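Local structure of polyhedrin (5A8U) at residues Q61-P66 and P188-E193; L125-P130 and V177-K182. The protein forms the crystalline matrix of cypovirus occlusion bodies, the polyhedra that shield virus particles from the outside environment until insect larvae eat them. All blocks are in the same frame, centred on the assembly; numbering follows the deposited sequence.

Contact 1 of 2, residues Q61-P66 and P188-E193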
loop_
_atom_site.group_PDB
_atom_site.type_symbol
_atom_site.label_atom_id
_atom_site.label_comp_id
_atom_site.label_asym_id
_atom_site.label_seq_id
_atom_site.Cartn_x
_atom_site.Cartn_y
_atom_site.Cartn_z
ATOM N N GLN A 61 7.551 8.336 8.359
ATOM C CA GLN A 61 6.270 9.013 8.572
ATOM C C GLN A 61 5.317 8.194 9.443
ATOM O O GLN A 61 4.513 8.759 10.178
ATOM C CB GLN A 61 5.592 9.345 7.240
ATOM C CG GLN A 61 6.179 10.574 6.552
ATOM C CD GLN A 61 7.311 10.260 5.586
ATOM O OE1 GLN A 61 7.940 9.209 5.688
ATOM N NE2 GLN A 61 7.601 11.195 4.670
ATOM N N LEU A 62 5.414 6.868 9.358
ATOM C CA LEU A 62 4.599 5.996 10.208
ATOM C C LEU A 62 5.327 5.459 11.453
ATOM O O LEU A 62 4.681 4.999 12.388
ATOM C CB LEU A 62 3.998 4.841 9.394
ATOM C CG LEU A 62 2.959 5.308 8.356
ATOM C CD1 LEU A 62 2.324 4.119 7.639
ATOM C CD2 LEU A 62 1.878 6.155 9.010
ATOM N N MET A 63 6.659 5.514 11.466
ATOM C CA MET A 63 7.390 5.092 12.663
ATOM C C MET A 63 7.231 6.109 13.792
ATOM O O MET A 63 7.274 5.750 14.968
ATOM C CB MET A 63 8.882 4.909 12.362
ATOM C CG MET A 63 9.189 3.753 11.422
ATOM S SD MET A 63 8.913 2.128 12.186
ATOM C CE MET A 63 10.271 2.097 13.371
ATOM N N LYS A 64 7.092 7.380 13.423
ATOM C CA LYS A 64 6.924 8.453 14.396
ATOM C C LYS A 64 5.485 8.568 14.903
ATOM O O LYS A 64 4.547 8.016 14.327
ATOM C CB LYS A 64 7.388 9.801 13.811
ATOM C CG LYS A 64 6.439 10.368 12.771
ATOM C CD LYS A 64 6.966 11.685 12.221
ATOM C CE LYS A 64 5.927 12.399 11.396
ATOM N NZ LYS A 64 4.961 13.151 12.240
ATOM N N PHE A 65 5.336 9.272 16.011
ATOM C CA PHE A 65 4.027 9.657 16.522
ATOM C C PHE A 65 4.060 11.163 16.816
ATOM O O PHE A 65 5.095 11.677 17.249
ATOM C CB PHE A 65 3.689 8.881 17.799
ATOM C CG PHE A 65 2.373 9.270 18.384
ATOM C CD1 PHE A 65 1.198 8.748 17.856
ATOM C CD2 PHE A 65 2.301 10.192 19.412
ATOM C CE1 PHE A 65 -0.037 9.123 18.369
ATOM C CE2 PHE A 65 1.066 10.573 19.935
ATOM C CZ PHE A 65 -0.102 10.028 19.412
ATOM N N PRO A 66 2.965 11.886 16.529
ATOM C CA PRO A 66 1.769 11.449 15.807
ATOM C C PRO A 66 2.067 11.353 14.305
ATOM O O PRO A 66 3.189 11.614 13.885
ATOM C CB PRO A 66 0.761 12.578 16.096
ATOM C CG PRO A 66 1.640 13.809 16.262
ATOM C CD PRO A 66 2.870 13.294 16.972
ATOM N N PRO A 188 15.111 4.090 12.975
ATOM C CA PRO A 188 14.933 3.090 11.925
ATOM C C PRO A 188 13.660 3.220 11.094
ATOM O O PRO A 188 12.681 3.870 11.471
ATOM C CB PRO A 188 14.870 1.775 12.717
ATOM C CG PRO A 188 14.181 2.160 13.972
ATOM C CD PRO A 188 14.744 3.556 14.305
ATOM N N THR A 189 13.719 2.601 9.922
ATOM C CA THR A 189 12.524 2.222 9.193
ATOM C C THR A 189 12.604 0.704 8.985
ATOM O O THR A 189 13.688 0.123 9.102
ATOM C CB THR A 189 12.404 3.000 7.871
ATOM O OG1 THR A 189 13.556 2.753 7.061
ATOM C CG2 THR A 189 12.336 4.501 8.158
ATOM N N ILE A 190 11.476 0.054 8.708
ATOM C CA ILE A 190 11.475 -1.410 8.687
ATOM C C ILE A 190 10.711 -2.003 7.523
ATOM O O ILE A 190 9.791 -1.390 6.999
ATOM C CB ILE A 190 10.864 -2.029 9.976
ATOM C CG1 ILE A 190 9.362 -1.736 10.074
ATOM C CG2 ILE A 190 11.652 -1.606 11.231
ATOM C CD1 ILE A 190 8.711 -2.458 11.231
ATOM N N GLY A 191 11.119 -3.208 7.145
ATOM C CA GLY A 191 10.351 -4.076 6.271
ATOM C C GLY A 191 10.348 -5.469 6.878
ATOM O O GLY A 191 11.280 -5.846 7.586
ATOM N N PHE A 192 9.299 -6.240 6.629
ATOM C CA PHE A 192 9.243 -7.609 7.148
ATOM C C PHE A 192 8.523 -8.563 6.182
ATOM O O PHE A 192 7.714 -8.134 5.334
ATOM C CB PHE A 192 8.547 -7.637 8.522
ATOM C CG PHE A 192 7.092 -7.239 8.459
ATOM C CD1 PHE A 192 6.118 -8.176 8.120
ATOM C CD2 PHE A 192 6.705 -5.926 8.698
ATOM C CE1 PHE A 192 4.771 -7.810 8.018
ATOM C CE2 PHE A 192 5.352 -5.559 8.601
ATOM C CZ PHE A 192 4.397 -6.506 8.260
ATOM N N GLU A 193 8.832 -9.852 6.315
ATOM C CA GLU A 193 8.100 -10.913 5.598
ATOM C C GLU A 193 7.872 -12.066 6.549
ATOM O O GLU A 193 8.795 -12.497 7.229
ATOM C CB GLU A 193 8.892 -11.420 4.387
ATOM C CG GLU A 193 9.340 -10.312 3.442
ATOM C CD GLU A 193 10.269 -10.799 2.337
ATOM O OE1 GLU A 193 10.770 -11.949 2.430
ATOM O OE2 GLU A 193 10.489 -10.037 1.372
#

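Contact 2 of 2, residues L125-P130 and V177-K182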
loop_
_atom_site.group_PDB
_atom_site.type_symbol
_atom_site.label_atom_id
_atom_site.label_comp_id
_atom_site.label_asym_id
_atom_site.label_seq_id
_atom_site.Cartn_x
_atom_site.Cartn_y
_atom_site.Cartn_z
ATOM N N LEU A 125 13.029 -9.725 9.212
ATOM C CA LEU A 125 12.774 -8.378 9.700
ATOM C C LEU A 125 13.964 -7.569 9.226
ATOM O O LEU A 125 15.104 -7.869 9.594
ATOM C CB LEU A 125 12.671 -8.343 11.231
ATOM C CG LEU A 125 12.535 -6.951 11.876
ATOM C CD1 LEU A 125 11.332 -6.141 11.358
ATOM C CD2 LEU A 125 12.523 -7.065 13.412
ATOM N N ARG A 126 13.723 -6.571 8.382
ATOM C CA ARG A 126 14.834 -5.778 7.863
ATOM C C ARG A 126 14.856 -4.379 8.438
ATOM O O ARG A 126 13.826 -3.696 8.462
ATOM C CB ARG A 126 14.744 -5.637 6.335
ATOM C CG ARG A 126 14.646 -6.954 5.548
ATOM C CD ARG A 126 14.778 -6.682 4.044
ATOM N NE ARG A 126 14.473 -7.847 3.207
ATOM C CZ ARG A 126 13.270 -8.124 2.715
ATOM N NH1 ARG A 126 12.231 -7.323 2.983
ATOM N NH2 ARG A 126 13.093 -9.206 1.958
ATOM N N PHE A 127 16.034 -3.929 8.864
ATOM C CA PHE A 127 16.189 -2.552 9.344
ATOM C C PHE A 127 16.882 -1.661 8.325
ATOM O O PHE A 127 17.822 -2.091 7.650
ATOM C CB PHE A 127 16.969 -2.533 10.658
ATOM C CG PHE A 127 16.147 -2.953 11.837
ATOM C CD1 PHE A 127 15.135 -2.128 12.302
ATOM C CD2 PHE A 127 16.380 -4.158 12.479
ATOM C CE1 PHE A 127 14.354 -2.490 13.381
ATOM C CE2 PHE A 127 15.597 -4.538 13.579
ATOM C CZ PHE A 127 14.581 -3.699 14.027
ATOM N N PHE A 128 16.398 -0.427 8.223
ATOM C CA PHE A 128 16.958 0.586 7.337
ATOM C C PHE A 128 17.098 1.850 8.162
ATOM O O PHE A 128 16.447 2.014 9.193
ATOM C CB PHE A 128 16.010 0.866 6.152
ATOM C CG PHE A 128 15.660 -0.365 5.351
ATOM C CD1 PHE A 128 14.665 -1.234 5.789
ATOM C CD2 PHE A 128 16.327 -0.648 4.171
ATOM C CE1 PHE A 128 14.349 -2.370 5.064
ATOM C CE2 PHE A 128 16.008 -1.776 3.434
ATOM C CZ PHE A 128 15.026 -2.639 3.885
ATOM N N GLY A 129 17.977 2.738 7.719
ATOM C CA GLY A 129 18.078 4.057 8.324
ATOM C C GLY A 129 16.908 4.930 7.922
ATOM O O GLY A 129 16.030 4.512 7.154
ATOM N N PRO A 130 16.871 6.157 8.454
ATOM C CA PRO A 130 15.762 7.079 8.195
ATOM C C PRO A 130 15.718 7.538 6.731
ATOM O O PRO A 130 14.670 8.005 6.275
ATOM C CB PRO A 130 16.053 8.261 9.141
ATOM C CG PRO A 130 17.491 8.154 9.465
ATOM C CD PRO A 130 17.867 6.708 9.397
ATOM N N VAL A 177 13.342 -4.885 20.755
ATOM C CA VAL A 177 14.613 -4.237 20.438
ATOM C C VAL A 177 14.610 -2.735 20.674
ATOM O O VAL A 177 13.649 -2.025 20.369
ATOM C CB VAL A 177 15.098 -4.560 19.007
ATOM C CG1 VAL A 177 14.199 -3.872 17.981
ATOM C CG2 VAL A 177 16.559 -4.128 18.819
ATOM N N ARG A 178 15.704 -2.263 21.259
ATOM C CA ARG A 178 15.892 -0.852 21.502
ATOM C C ARG A 178 16.535 -0.191 20.295
ATOM O O ARG A 178 17.414 -0.760 19.643
ATOM C CB ARG A 178 16.769 -0.644 22.737
ATOM C CG ARG A 178 16.124 -1.069 24.045
ATOM C CD ARG A 178 15.404 0.085 24.706
ATOM N NE ARG A 178 14.846 -0.282 26.008
ATOM C CZ ARG A 178 15.492 -0.165 27.164
ATOM N NH1 ARG A 178 16.729 0.305 27.190
ATOM N NH2 ARG A 178 14.898 -0.511 28.297
ATOM N N PHE A 179 16.093 1.028 20.017
ATOM C CA PHE A 179 16.599 1.801 18.901
ATOM C C PHE A 179 17.786 2.649 19.387
ATOM O O PHE A 179 17.624 3.818 19.730
ATOM C CB PHE A 179 15.469 2.680 18.333
ATOM C CG PHE A 179 14.327 1.900 17.707
ATOM C CD1 PHE A 179 14.501 0.579 17.294
ATOM C CD2 PHE A 179 13.076 2.496 17.519
ATOM C CE1 PHE A 179 13.458 -0.138 16.697
ATOM C CE2 PHE A 179 12.038 1.797 16.921
ATOM C CZ PHE A 179 12.230 0.471 16.506
ATOM N N ASP A 180 18.973 2.049 19.430
ATOM C CA ASP A 180 20.121 2.703 20.062
ATOM C C ASP A 180 21.405 2.582 19.239
ATOM O O ASP A 180 22.509 2.720 19.772
ATOM C CB ASP A 180 20.351 2.108 21.445
ATOM C CG ASP A 180 20.584 0.607 21.401
ATOM O OD1 ASP A 180 20.700 0.037 20.288
ATOM O OD2 ASP A 180 20.642 -0.009 22.484
ATOM N N ASP A 181 21.249 2.312 17.948
ATOM C CA ASP A 181 22.373 2.188 17.020
ATOM C C ASP A 181 23.262 0.989 17.303
ATOM O O ASP A 181 24.288 0.804 16.648
ATOM C CB ASP A 181 23.200 3.484 16.982
ATOM C CG ASP A 181 22.857 4.361 15.783
ATOM O OD1 ASP A 181 21.973 3.978 14.976
ATOM O OD2 ASP A 181 23.489 5.426 15.637
ATOM N N LYS A 182 22.852 0.154 18.254
ATOM C CA LYS A 182 23.618 -1.042 18.600
ATOM C C LYS A 182 23.048 -2.275 17.896
ATOM O O LYS A 182 23.693 -2.846 17.016
ATOM C CB LYS A 182 23.630 -1.249 20.116
ATOM C CG LYS A 182 24.669 -2.248 20.606
ATOM C CD LYS A 182 24.568 -2.467 22.114
ATOM C CE LYS A 182 24.703 -1.157 22.888
ATOM N NZ LYS A 182 24.693 -1.386 24.364
#

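Contact 1 of 2, residues Q61-P66 and P188-E193
M63, the last residue of the one-turn helix 60-63, reaches over to the start of strand 189-195, the middle strand of a three-stranded antiparallel sheet, and makes every contact between 61-66 and 188-193. The side-chain packing is apolar. Bends at chi2 and chi3 (each -70°) bring the CE methyl of M63 to P188 and leave SD facing I190. M63 CE rests 4.0 Å from P188 CG, the two side chains crossing at about a right angle, and M63 SD lies 4.4 Å from I190 CG1. L36 of strand 30-37 and L58 of strand 53-58 pack on the same methionine, so it fills part of the buried layer between the two larger sheets.

No hydrogen bond joins the two segments themselves, but R60 NH1, from the first residue of the same helix, donates to P188 O. M63 O accepts from Y38 OH. Past the helix, K64 NZ bonds P66 O at 2.9 Å, tilted 25° from the carbonyl plane, and bridges the cis peptide before P66; it also donates to I77 O. At the P188 carbonyl the methionine closes in with two carbons: M63 CG and M63 CE each lie 3.5 Å from P188 O.

Contact 2 of 2, residues L125-P130 and V177-K182
This is a small, buried, purely apolar contact between two sheets: F127 of strand 124-128, in the three-stranded sheet, meets V177 and F179 where strand 169-178 of the six-stranded sheet runs out into a loop. No hydrogen bond spans it, and the closest backbones, at F127 and F179, are 10.5 Å apart from CA to CA, so the side chains alone bridge the gap.

The F127 ring touches with its far end. F127 CZ lies 4.0 Å from V177 CG1, the two side chains sliding past each other in opposite directions. One atom round the ring, F127 CE1 comes to 4.2 Å from F179 CE1; these two side chains cross at about a right angle, and the rings meet obliquely. With CG beside the backbone N (chi1 -66°), the F179 ring is carried to F127, although the CB itself does not point there. Just beyond, the chain turns: D180 OD1 accepts from K182 N at 3.0 Å in an Asx turn, the N-H of K182 coming in 45° out of the carboxylate plane.

M110 of strand 109-115 packs on F127, V177 and F179 alike, while the loop residue P185, and W135 of strand 134-135, also touch F127, and I190 of strand 189-195 adjoins it within its own sheet.

How the contacts relate
From the N terminus, the chain passes through helix 60-63, where contact 1 begins, then enters strand 124-128 and opens contact 2. That contact closes at the end of strand 169-178, after 46 intervening residues, 17 of them in strands, and the chain then leads into strand 189-195, which completes contact 1 over 121 intervening residues. Contact 2 is therefore nested within contact 1. Their centres lie 10 Å apart, and they meet directly: E193 OE2 pairs with R126 NH2 at 2.8 Å, and P188 CG packs on F179 CZ at 3.6 Å. Contact 1 joins helix 60-63 to the three-stranded sheet, and contact 2 joins that sheet to the end of strand 169-178 in the six-stranded one; both touch the second subunit.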